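PDB 1Q5N: 3-carboxy-cis,cis-muconate cycloisomerase from Acinetobacter calcoaceticus, which belongs to the lyase superfamily of largely helical enzymes that includes adenylosuccinate lyase, and assembles from four copies of its chain. Local coordinates for residues C228-H231 with R236-E239; D112-A117 with G322-E327; C396-A401 with K407-Q412; E373-A378 with H390-A395; G249-M254 with A293-A298. One frame throughout, in Å; residues are numbered along the deposited sequence.

Contact 1: C228-H231 with R236-E239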
# COMPACT_ATOMS: atom_id res chain seq x y z
N CYS A 228 14.97 1.72 -27.48
CA CYS A 228 16.05 1.06 -26.75
C CYS A 228 15.51 -0.07 -25.84
O CYS A 228 14.31 -0.14 -25.57
CB CYS A 228 16.86 2.10 -25.95
SG CYS A 228 15.82 3.03 -24.86
N THR A 229 16.38 -0.99 -25.44
CA THR A 229 15.99 -2.08 -24.57
C THR A 229 15.34 -1.54 -23.26
O THR A 229 15.73 -0.49 -22.75
CB THR A 229 17.23 -2.91 -24.23
OG1 THR A 229 17.83 -3.34 -25.46
CG2 THR A 229 16.85 -4.15 -23.37
N TRP A 230 14.32 -2.22 -22.74
CA TRP A 230 13.71 -1.72 -21.48
C TRP A 230 13.64 -2.79 -20.37
O TRP A 230 12.62 -2.96 -19.72
CB TRP A 230 12.34 -1.08 -21.73
CG TRP A 230 11.44 -1.93 -22.53
CD1 TRP A 230 11.57 -2.20 -23.87
CD2 TRP A 230 10.36 -2.73 -22.05
NE1 TRP A 230 10.63 -3.13 -24.25
CE2 TRP A 230 9.88 -3.48 -23.17
CE3 TRP A 230 9.75 -2.89 -20.81
CZ2 TRP A 230 8.81 -4.40 -23.06
CZ3 TRP A 230 8.69 -3.79 -20.69
CH2 TRP A 230 8.23 -4.54 -21.82
N HIS A 231 14.74 -3.51 -20.18
CA HIS A 231 14.86 -4.50 -19.13
C HIS A 231 14.73 -3.81 -17.77
O HIS A 231 14.11 -4.34 -16.85
CB HIS A 231 16.23 -5.16 -19.22
CG HIS A 231 16.33 -6.15 -20.35
ND1 HIS A 231 17.53 -6.51 -20.93
CD2 HIS A 231 15.37 -6.85 -21.01
CE1 HIS A 231 17.30 -7.36 -21.91
NE2 HIS A 231 16.00 -7.59 -21.98
N ARG A 236 6.07 0.86 -18.78
CA ARG A 236 5.01 0.22 -19.57
C ARG A 236 4.15 -0.81 -18.78
O ARG A 236 2.92 -0.93 -19.01
CB ARG A 236 5.58 -0.44 -20.83
CG ARG A 236 5.98 0.53 -21.90
CD ARG A 236 6.87 -0.18 -22.96
NE ARG A 236 7.38 0.74 -23.98
CZ ARG A 236 8.62 1.24 -24.02
NH1 ARG A 236 9.52 0.92 -23.09
NH2 ARG A 236 8.95 2.06 -25.01
N ILE A 237 4.80 -1.54 -17.87
CA ILE A 237 4.13 -2.54 -17.05
C ILE A 237 3.19 -1.82 -16.05
O ILE A 237 2.00 -2.19 -15.89
CB ILE A 237 5.16 -3.38 -16.25
CG1 ILE A 237 6.08 -4.17 -17.21
CG2 ILE A 237 4.45 -4.34 -15.29
CD1 ILE A 237 5.35 -5.09 -18.17
N VAL A 238 3.73 -0.80 -15.39
CA VAL A 238 3.00 -0.07 -14.39
C VAL A 238 1.81 0.60 -15.03
O VAL A 238 0.71 0.60 -14.46
CB VAL A 238 3.92 0.99 -13.74
CG1 VAL A 238 3.16 1.78 -12.66
CG2 VAL A 238 5.11 0.29 -13.12
N GLU A 239 2.03 1.13 -16.24
CA GLU A 239 0.98 1.85 -16.93
C GLU A 239 -0.23 0.96 -17.18
O GLU A 239 -1.38 1.39 -16.97
CB GLU A 239 1.51 2.47 -18.21
CG GLU A 239 0.47 3.26 -19.00
CD GLU A 239 1.06 4.14 -20.10
OE1 GLU A 239 2.07 3.78 -20.72
OE2 GLU A 239 0.49 5.19 -20.35
O HOH W 1 12.16 1.61 -24.23
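R236 lays its guanidinium over one face of the W230 indole, a cation-pi contact: CZ of R236 lies 4.6 Å from the centroid of the five-membered ring of W230 and only 12° off the ring normal. The two planes are tilted by 50°, so the guanidinium is not stacked flat. Its leading atom is NH1, 3.5 Å from CG of W230 and offset toward the ring rim. The R236 chain, extended from CG to NE (chi2 166°), spans the gap and carries NH1 over the ring. Water 1 adds a second link, accepting from R236 NH1 (3.0 Å) and donating to C228 O (3.1 Å). NE of R236 is bonded to the carbonyl of R190, which together with the water and the ring probably limits the rotation of the guanidinium. At the rim of the six-membered ring, near its plane, I237 CG1 lies 4.4 Å from CZ3 of W230. R179 of the second subunit brings a like charge close to NH2 of R236. A buried loop is thereby fastened to the first turn of a long helix, 235-261, in the helical bundle of this lyase-type fold.

Contact 2: D112-A117 with G322-E327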
# COMPACT_ATOMS: atom_id res chain seq x y z
N ASP A 112 14.38 -11.32 -22.09
CA ASP A 112 13.74 -11.03 -23.37
C ASP A 112 12.52 -11.95 -23.54
O ASP A 112 11.44 -11.50 -23.88
CB ASP A 112 14.68 -11.27 -24.55
CG ASP A 112 15.91 -10.39 -24.51
OD1 ASP A 112 15.79 -9.19 -24.13
OD2 ASP A 112 17.01 -10.89 -24.88
N ILE A 113 12.71 -13.24 -23.28
CA ILE A 113 11.64 -14.19 -23.46
C ILE A 113 10.52 -14.00 -22.39
O ILE A 113 9.35 -14.10 -22.69
CB ILE A 113 12.21 -15.64 -23.36
CG1 ILE A 113 13.29 -15.86 -24.42
CG2 ILE A 113 11.08 -16.66 -23.49
CD1 ILE A 113 12.89 -15.51 -25.84
N LEU A 114 10.91 -13.73 -21.15
CA LEU A 114 9.94 -13.53 -20.08
C LEU A 114 9.12 -12.26 -20.29
O LEU A 114 7.89 -12.32 -20.21
CB LEU A 114 10.66 -13.52 -18.72
CG LEU A 114 11.24 -14.92 -18.41
CD1 LEU A 114 12.15 -14.85 -17.24
CD2 LEU A 114 10.13 -15.93 -18.14
N ASP A 115 9.77 -11.13 -20.60
CA ASP A 115 9.03 -9.88 -20.85
C ASP A 115 8.16 -9.97 -22.12
O ASP A 115 7.04 -9.40 -22.17
CB ASP A 115 9.96 -8.67 -21.02
CG ASP A 115 10.52 -8.17 -19.72
OD1 ASP A 115 10.14 -8.68 -18.63
OD2 ASP A 115 11.36 -7.25 -19.80
N THR A 116 8.65 -10.67 -23.15
CA THR A 116 7.87 -10.79 -24.36
C THR A 116 6.63 -11.67 -24.08
O THR A 116 5.53 -11.34 -24.49
CB THR A 116 8.71 -11.36 -25.58
OG1 THR A 116 9.71 -10.39 -25.98
CG2 THR A 116 7.79 -11.67 -26.76
N ALA A 117 6.81 -12.77 -23.35
CA ALA A 117 5.65 -13.62 -23.06
C ALA A 117 4.67 -12.79 -22.17
O ALA A 117 3.43 -12.89 -22.31
CB ALA A 117 6.06 -14.91 -22.35
N GLY A 322 14.95 -8.54 -7.18
CA GLY A 322 13.78 -8.36 -6.33
C GLY A 322 12.58 -7.66 -6.98
O GLY A 322 11.51 -8.26 -7.09
N ALA A 323 12.76 -6.43 -7.44
CA ALA A 323 11.67 -5.67 -8.07
C ALA A 323 11.08 -6.38 -9.28
O ALA A 323 9.88 -6.40 -9.46
CB ALA A 323 12.13 -4.28 -8.50
N TRP A 324 11.93 -6.93 -10.13
CA TRP A 324 11.45 -7.61 -11.33
C TRP A 324 10.72 -8.92 -10.98
O TRP A 324 9.65 -9.22 -11.53
CB TRP A 324 12.65 -7.86 -12.28
CG TRP A 324 12.32 -8.66 -13.52
CD1 TRP A 324 11.24 -8.50 -14.36
CD2 TRP A 324 13.10 -9.72 -14.08
NE1 TRP A 324 11.32 -9.38 -15.40
CE2 TRP A 324 12.45 -10.15 -15.24
CE3 TRP A 324 14.29 -10.35 -13.69
CZ2 TRP A 324 12.95 -11.17 -16.04
CZ3 TRP A 324 14.79 -11.38 -14.49
CH2 TRP A 324 14.12 -11.78 -15.65
N HIS A 325 11.30 -9.68 -10.06
CA HIS A 325 10.66 -10.92 -9.59
C HIS A 325 9.22 -10.64 -9.04
O HIS A 325 8.29 -11.41 -9.30
CB HIS A 325 11.52 -11.56 -8.47
CG HIS A 325 12.74 -12.28 -8.99
ND1 HIS A 325 13.74 -11.64 -9.71
CD2 HIS A 325 13.06 -13.60 -9.01
CE1 HIS A 325 14.60 -12.53 -10.16
NE2 HIS A 325 14.21 -13.72 -9.75
N ALA A 326 9.04 -9.54 -8.30
CA ALA A 326 7.74 -9.23 -7.69
C ALA A 326 6.66 -9.00 -8.74
O ALA A 326 5.51 -9.32 -8.50
CB ALA A 326 7.86 -8.01 -6.78
N GLU A 327 7.03 -8.45 -9.89
CA GLU A 327 6.06 -8.22 -10.98
C GLU A 327 5.41 -9.52 -11.42
O GLU A 327 4.23 -9.54 -11.81
CB GLU A 327 6.72 -7.64 -12.26
CG GLU A 327 7.38 -6.26 -12.19
CD GLU A 327 8.19 -5.98 -13.49
OE1 GLU A 327 7.90 -6.59 -14.55
OE2 GLU A 327 9.11 -5.15 -13.45
O HOH W 2 8.73 -10.55 -16.93
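W324, on the first turn of helix 323-351, reaches across to L114 and D115 of helix 110-146, joining two of the long helices of the lyase-type bundle. G322 is the N-cap of the helix that carries W324. CG of W324 lies anti to the backbone N (chi1 175°), which carries the indole toward helix 110-146. The six-membered end of the indole takes the apolar contact, L114 CD1 lying 4.0 Å from both CZ2 and CH2 of W324, and the two side chains run at about a right angle. The polar end is bridged by water 2, which accepts from NE1 of W324 at 3.2 Å and donates to OD1 of D115 at 2.9 Å. NE1 of W324 and OD1 of D115 are themselves 3.5 Å apart, the carboxylate plane standing at 88° to the ring. The other oxygen, OD2 of D115, takes a salt bridge from R234 and hydrogen bonds from Q195 and Q111. R234 also pairs with E327, whose OE1 sits in the plane of the W324 ring at its edge; one arginine thus probably offsets the like charges of D115 and E327. M30 of helix 23-43 also packs on L114, and H325 and A326 of helix 323-351 meet A297 and N300 of the third subunit.

Contact 3: C396-A401 with K407-Q412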
# COMPACT_ATOMS: atom_id res chain seq x y z
N CYS A 396 -41.18 24.45 8.48
CA CYS A 396 -40.47 23.20 8.78
C CYS A 396 -40.51 22.93 10.28
O CYS A 396 -40.74 21.80 10.69
CB CYS A 396 -39.00 23.24 8.30
SG CYS A 396 -38.80 23.20 6.47
N LYS A 397 -40.31 23.98 11.09
CA LYS A 397 -40.37 23.89 12.55
C LYS A 397 -41.75 23.40 13.00
O LYS A 397 -41.88 22.56 13.88
CB LYS A 397 -40.13 25.27 13.17
CG LYS A 397 -38.70 25.59 13.45
CD LYS A 397 -38.61 27.00 13.95
CE LYS A 397 -37.19 27.32 14.32
NZ LYS A 397 -37.04 28.76 14.73
N THR A 398 -42.79 23.98 12.39
CA THR A 398 -44.13 23.63 12.72
C THR A 398 -44.42 22.19 12.32
O THR A 398 -45.02 21.44 13.12
CB THR A 398 -45.16 24.56 12.04
OG1 THR A 398 -44.85 25.92 12.36
CG2 THR A 398 -46.54 24.27 12.54
N ALA A 399 -44.01 21.82 11.11
CA ALA A 399 -44.25 20.48 10.60
C ALA A 399 -43.54 19.46 11.50
O ALA A 399 -44.04 18.38 11.74
CB ALA A 399 -43.77 20.36 9.15
N VAL A 400 -42.36 19.80 11.99
CA VAL A 400 -41.70 18.87 12.85
C VAL A 400 -42.43 18.82 14.20
O VAL A 400 -42.66 17.74 14.72
CB VAL A 400 -40.23 19.24 13.08
CG1 VAL A 400 -39.65 18.30 14.09
CG2 VAL A 400 -39.46 19.16 11.78
N ALA A 401 -42.81 19.97 14.76
CA ALA A 401 -43.52 19.98 16.03
C ALA A 401 -44.86 19.21 15.98
O ALA A 401 -45.18 18.43 16.89
CB ALA A 401 -43.75 21.41 16.47
N LYS A 407 -46.23 19.60 3.35
CA LYS A 407 -47.25 20.14 2.43
C LYS A 407 -48.49 20.58 3.24
O LYS A 407 -49.03 21.65 3.01
CB LYS A 407 -47.65 19.11 1.32
CG LYS A 407 -48.54 19.74 0.21
CD LYS A 407 -48.76 18.81 -1.02
CE LYS A 407 -49.91 17.80 -0.83
NZ LYS A 407 -49.89 16.76 -1.92
N ASP A 408 -48.91 19.77 4.20
CA ASP A 408 -50.04 20.11 5.04
C ASP A 408 -49.85 21.42 5.74
O ASP A 408 -50.79 22.21 5.83
CB ASP A 408 -50.30 19.02 6.06
CG ASP A 408 -50.63 17.69 5.39
OD1 ASP A 408 -51.07 17.73 4.19
OD2 ASP A 408 -50.45 16.62 6.06
N ILE A 409 -48.63 21.70 6.21
CA ILE A 409 -48.39 22.94 6.92
C ILE A 409 -48.28 24.14 5.98
O ILE A 409 -48.89 25.18 6.18
CB ILE A 409 -47.07 22.87 7.75
CG1 ILE A 409 -47.19 21.78 8.80
CG2 ILE A 409 -46.72 24.23 8.31
CD1 ILE A 409 -48.40 21.85 9.66
N ILE A 410 -47.51 24.01 4.93
CA ILE A 410 -47.35 25.14 4.05
C ILE A 410 -48.66 25.54 3.38
O ILE A 410 -48.88 26.74 3.17
CB ILE A 410 -46.21 24.86 3.02
CG1 ILE A 410 -45.19 25.99 3.12
CG2 ILE A 410 -46.72 24.82 1.61
CD1 ILE A 410 -43.82 25.49 3.31
N SER A 411 -49.52 24.57 3.07
CA SER A 411 -50.78 24.88 2.38
C SER A 411 -51.77 25.73 3.20
O SER A 411 -52.71 26.31 2.63
CB SER A 411 -51.49 23.60 1.91
OG SER A 411 -51.98 22.89 3.03
N GLN A 412 -51.60 25.78 4.52
CA GLN A 412 -52.50 26.60 5.31
C GLN A 412 -51.86 27.92 5.77
O GLN A 412 -52.39 28.61 6.62
CB GLN A 412 -53.10 25.78 6.48
CG GLN A 412 -52.18 25.43 7.65
CD GLN A 412 -52.58 24.09 8.35
OE1 GLN A 412 -52.09 23.75 9.45
NE2 GLN A 412 -53.46 23.33 7.70
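T398 and A399 of helix 385-402 together receive the side chain of I409, which belongs to the short helix 406-410 just across a brief turn in the chain. Taken in order, C396 comes first: its CB points away from the contact, and its side chain packs on L369 and A372. T398 follows at the partly exposed border. Its CB meets I409 CG2 at 4.1 Å, and its methyl CG2 meets I409 CD1 at 4.2 Å, the two side chains lying obliquely. The hydroxyl takes the place beside the backbone N, chi1 -54°, from where OG1 bonds back to the carbonyl of A394 and leaves the methyl for the isoleucine. A399 is the close point. Its CA and CB are both 3.7 Å from CG1 of I409, so the isoleucine lies against a methyl and the backbone that carries it. The CA atoms of A399 and I409 come within 6.1 Å, a nearness consistent with the small side chain of A399. Next along, V400 points away from the contact. Further cover for A399 comes from L406, and A395, one turn before A399, also lies against I409. Every touching group across the interface is a carbon, with no hydrogen bond between the segments, so the short helix is held to the longer one by apolar contact while the threonine hydroxyl is served by its own helix.

Contact 4: E373-A378 with H390-A395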
# COMPACT_ATOMS: atom_id res chain seq x y z
N GLU A 373 -36.38 23.25 -0.08
CA GLU A 373 -35.76 24.25 -0.91
C GLU A 373 -36.53 24.46 -2.24
O GLU A 373 -36.59 25.57 -2.73
CB GLU A 373 -34.24 23.99 -1.04
CG GLU A 373 -33.73 23.41 -2.29
CD GLU A 373 -32.22 23.56 -2.36
OE1 GLU A 373 -31.58 23.42 -1.29
OE2 GLU A 373 -31.66 23.81 -3.46
N ALA A 374 -37.16 23.41 -2.75
CA ALA A 374 -37.98 23.52 -3.95
C ALA A 374 -39.14 24.53 -3.62
O ALA A 374 -39.44 25.43 -4.42
CB ALA A 374 -38.56 22.13 -4.34
N VAL A 375 -39.78 24.40 -2.45
CA VAL A 375 -40.87 25.32 -2.07
C VAL A 375 -40.37 26.76 -1.97
O VAL A 375 -41.04 27.72 -2.37
CB VAL A 375 -41.51 24.93 -0.70
CG1 VAL A 375 -42.58 25.95 -0.32
CG2 VAL A 375 -42.10 23.52 -0.77
N MET A 376 -39.17 26.91 -1.44
CA MET A 376 -38.57 28.20 -1.30
C MET A 376 -38.28 28.88 -2.67
O MET A 376 -38.46 30.09 -2.81
CB MET A 376 -37.32 28.02 -0.48
CG MET A 376 -36.89 29.25 0.23
SD MET A 376 -35.20 29.45 -0.18
CE MET A 376 -35.40 30.40 -1.78
N MET A 377 -37.83 28.09 -3.67
CA MET A 377 -37.56 28.62 -5.03
C MET A 377 -38.87 29.05 -5.72
O MET A 377 -38.88 30.05 -6.43
CB MET A 377 -36.90 27.56 -5.92
CG MET A 377 -35.51 27.14 -5.50
SD MET A 377 -34.33 28.46 -5.68
CE MET A 377 -33.92 28.79 -3.97
N ALA A 378 -39.94 28.28 -5.54
CA ALA A 378 -41.24 28.62 -6.13
C ALA A 378 -41.80 29.91 -5.54
O ALA A 378 -42.48 30.65 -6.23
CB ALA A 378 -42.23 27.49 -5.89
N HIS A 390 -37.79 32.66 5.02
CA HIS A 390 -38.35 32.73 6.35
C HIS A 390 -39.68 32.03 6.52
O HIS A 390 -39.96 31.47 7.58
CB HIS A 390 -38.46 34.18 6.84
CG HIS A 390 -38.86 34.26 8.29
ND1 HIS A 390 -37.98 33.94 9.32
CD2 HIS A 390 -40.07 34.47 8.87
CE1 HIS A 390 -38.64 33.94 10.46
NE2 HIS A 390 -39.91 34.25 10.22
N VAL A 391 -40.52 32.05 5.52
CA VAL A 391 -41.79 31.35 5.67
C VAL A 391 -41.60 29.80 5.68
O VAL A 391 -42.28 29.07 6.42
CB VAL A 391 -42.72 31.79 4.55
CG1 VAL A 391 -43.92 30.86 4.44
CG2 VAL A 391 -43.17 33.22 4.85
N VAL A 392 -40.64 29.32 4.88
CA VAL A 392 -40.39 27.91 4.77
C VAL A 392 -39.73 27.34 6.02
O VAL A 392 -40.10 26.28 6.50
CB VAL A 392 -39.58 27.60 3.47
CG1 VAL A 392 -39.22 26.12 3.40
CG2 VAL A 392 -40.44 27.95 2.26
N GLU A 393 -38.77 28.07 6.57
CA GLU A 393 -38.12 27.64 7.79
C GLU A 393 -39.12 27.56 8.97
O GLU A 393 -39.08 26.62 9.76
CB GLU A 393 -36.97 28.59 8.11
CG GLU A 393 -36.40 28.37 9.48
CD GLU A 393 -35.49 29.53 9.89
OE1 GLU A 393 -35.75 30.69 9.40
OE2 GLU A 393 -34.54 29.29 10.70
N ALA A 394 -40.02 28.53 9.09
CA ALA A 394 -41.00 28.48 10.17
C ALA A 394 -41.95 27.28 9.95
O ALA A 394 -42.39 26.61 10.90
CB ALA A 394 -41.79 29.81 10.22
N ALA A 395 -42.28 27.01 8.68
CA ALA A 395 -43.16 25.88 8.35
C ALA A 395 -42.49 24.54 8.68
O ALA A 395 -43.17 23.58 9.10
CB ALA A 395 -43.53 25.93 6.87
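V392 is the residue of segment 390-395 that meets helix 372-383, where it touches V375 and M376. H390, two residues earlier, is exposed and its CB points off the interface; V391 packs on V413. At V392 the CB points toward the facing helix. One methyl does the touching: CG2 sits beside the backbone N, anti to the carbonyl carbon, while CG1 takes the place anti to the N (chi1 176°). CG2 of V392 is 3.9 Å from CG1 of V375, methyl against methyl, the two valines lying obliquely to each other. V375 has nearly the same chi1, 177°, but offers the other branch, CG1, anti to its N. CG2 of V392 also rests on the root of M376, 4.0 Å from its CA and 4.2 Å from its CB, so one methyl spans two successive residues of the facing helix. The methionine contributes only its root here: its chain bends at chi2 and chi3 and its end leads away from segment 390-395, though the side chain also packs on R385 and A388, earlier on the same partner helix. The CA atoms of M376 and V392 are 6.3 Å apart, the nearest pair of the two segments. Past V392, A395 packs on L406 of the short helix 406-410. V375 is covered further by F429 and I428. On the opposing helix M377 packs on W106 of the second subunit. Such apolar pairing of two successive helices, 372-383 and 385-402, is part of the packing of the small helical C-terminal domain, consistent with the adenylosuccinate lyase C-terminal family.

Contact 5: G249-M254 with A293-A298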
# COMPACT_ATOMS: atom_id res chain seq x y z
N GLY A 249 -11.49 0.36 -9.55
CA GLY A 249 -12.06 1.38 -8.67
C GLY A 249 -13.47 1.80 -9.15
O GLY A 249 -14.35 2.03 -8.32
N ASN A 250 -13.71 1.92 -10.47
CA ASN A 250 -15.04 2.31 -10.97
C ASN A 250 -16.12 1.28 -10.59
O ASN A 250 -17.22 1.66 -10.17
CB ASN A 250 -15.10 2.46 -12.52
CG ASN A 250 -14.32 3.66 -13.04
OD1 ASN A 250 -14.39 4.77 -12.48
ND2 ASN A 250 -13.58 3.46 -14.13
N VAL A 251 -15.83 -0.02 -10.72
CA VAL A 251 -16.90 -0.97 -10.41
C VAL A 251 -17.01 -1.17 -8.89
O VAL A 251 -18.07 -1.58 -8.37
CB VAL A 251 -16.75 -2.33 -11.19
CG1 VAL A 251 -16.79 -2.04 -12.71
CG2 VAL A 251 -15.45 -3.05 -10.83
N GLY A 252 -15.92 -0.86 -8.19
CA GLY A 252 -15.91 -0.92 -6.72
C GLY A 252 -16.93 0.13 -6.26
O GLY A 252 -17.76 -0.14 -5.40
N LYS A 253 -16.89 1.32 -6.85
CA LYS A 253 -17.82 2.38 -6.46
C LYS A 253 -19.28 1.96 -6.75
O LYS A 253 -20.18 2.24 -5.94
CB LYS A 253 -17.45 3.70 -7.20
CG LYS A 253 -18.35 4.90 -6.82
CD LYS A 253 -19.64 4.99 -7.68
CE LYS A 253 -20.41 6.29 -7.40
NZ LYS A 253 -20.86 6.44 -5.97
N MET A 254 -19.49 1.28 -7.89
CA MET A 254 -20.83 0.81 -8.26
C MET A 254 -21.31 -0.27 -7.26
O MET A 254 -22.45 -0.23 -6.81
CB MET A 254 -20.78 0.26 -9.68
CG MET A 254 -20.39 1.35 -10.70
SD MET A 254 -20.07 0.56 -12.27
CE MET A 254 -21.70 -0.15 -12.68
N ALA A 293 -19.77 -8.47 -2.75
CA ALA A 293 -18.73 -8.96 -1.88
C ALA A 293 -17.41 -9.23 -2.65
O ALA A 293 -16.32 -8.84 -2.22
CB ALA A 293 -19.22 -10.22 -1.13
N SER A 294 -17.51 -9.88 -3.81
CA SER A 294 -16.33 -10.15 -4.64
C SER A 294 -15.74 -8.86 -5.21
O SER A 294 -14.54 -8.65 -5.20
CB SER A 294 -16.68 -11.02 -5.84
OG SER A 294 -17.12 -12.28 -5.39
N VAL A 295 -16.60 -8.02 -5.78
CA VAL A 295 -16.12 -6.79 -6.36
C VAL A 295 -15.47 -5.89 -5.29
O VAL A 295 -14.46 -5.28 -5.56
CB VAL A 295 -17.28 -6.01 -7.11
CG1 VAL A 295 -16.78 -4.67 -7.63
CG2 VAL A 295 -17.77 -6.84 -8.31
N LEU A 296 -16.03 -5.84 -4.09
CA LEU A 296 -15.48 -4.98 -3.08
C LEU A 296 -14.18 -5.57 -2.55
O LEU A 296 -13.29 -4.82 -2.16
CB LEU A 296 -16.53 -4.70 -1.98
CG LEU A 296 -17.59 -3.70 -2.49
CD1 LEU A 296 -18.79 -3.61 -1.52
CD2 LEU A 296 -16.94 -2.33 -2.66
N ALA A 297 -14.05 -6.90 -2.56
CA ALA A 297 -12.78 -7.51 -2.16
C ALA A 297 -11.69 -7.12 -3.22
O ALA A 297 -10.56 -6.81 -2.88
CB ALA A 297 -12.91 -9.03 -2.09
N ALA A 298 -12.03 -7.10 -4.49
CA ALA A 298 -11.06 -6.72 -5.51
C ALA A 298 -10.73 -5.21 -5.34
O ALA A 298 -9.59 -4.79 -5.55
CB ALA A 298 -11.64 -7.01 -6.90
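V251 and G252 of helix 235-261 press against V295 and L296 of helix 290-311 in the central helical bundle of this lyase-type fold. The short axes run obliquely antiparallel, 137° between their N-to-C directions, and approach to 8.6 Å; the closest CA pair is G252 with L296 at 5.5 Å. The tight part lies around V295, whose CB points toward the facing helix, with CG1 anti to the backbone N making the contact. CG1 of V295 is 3.4 Å from O of V251, 3.8 Å from CG2 of V251 and 3.9 Å from N of G252, so it sits against backbone as much as side chain. The side chains of V251 and V295 lie at about a right angle. The backbone of G252 faces the partner directly. No hydrogen bond crosses between the segments, and V295 CG1 lies against the V251 carbonyl oxygen. The rest of segment 249-254 is looser toward this partner, though not exposed: NZ of K253 forms a salt bridge with D257 and hydrogen bonds to the carbonyls of Q315 and H317 of the second subunit, and M254 packs on W173 and F177. On the other helix A293 lies against H325 of the third subunit. V251 and V295 share T345 of helix 323-351 as a further neighbour. At the glycine end the last touch is made by L296, whose CD2 reaches G252 O at 3.6 Å.

In the fold
Contact 2 opens first, at 112-117, and closes at 322-327, more than 200 residues later. Within that span the chain makes contact 1, a short closure between a loop and helix 235-261, and then contact 5, which begins further along the same helix and ends on helix 290-311. Contacts 1 and 2 touch, H231 NE2 lying 2.7 Å from D112 OD1 in a probable hydrogen bond; contact 5 sits about 28 Å from contact 2, centre to centre. Contacts 4 and 3 follow in series in the C-terminal domain, share helix 385-402 and touch where I410 meets A395 and V375. Their centres lie about 61 to 69 Å from those of contacts 1 and 2, on the opposite side of the chain's centre.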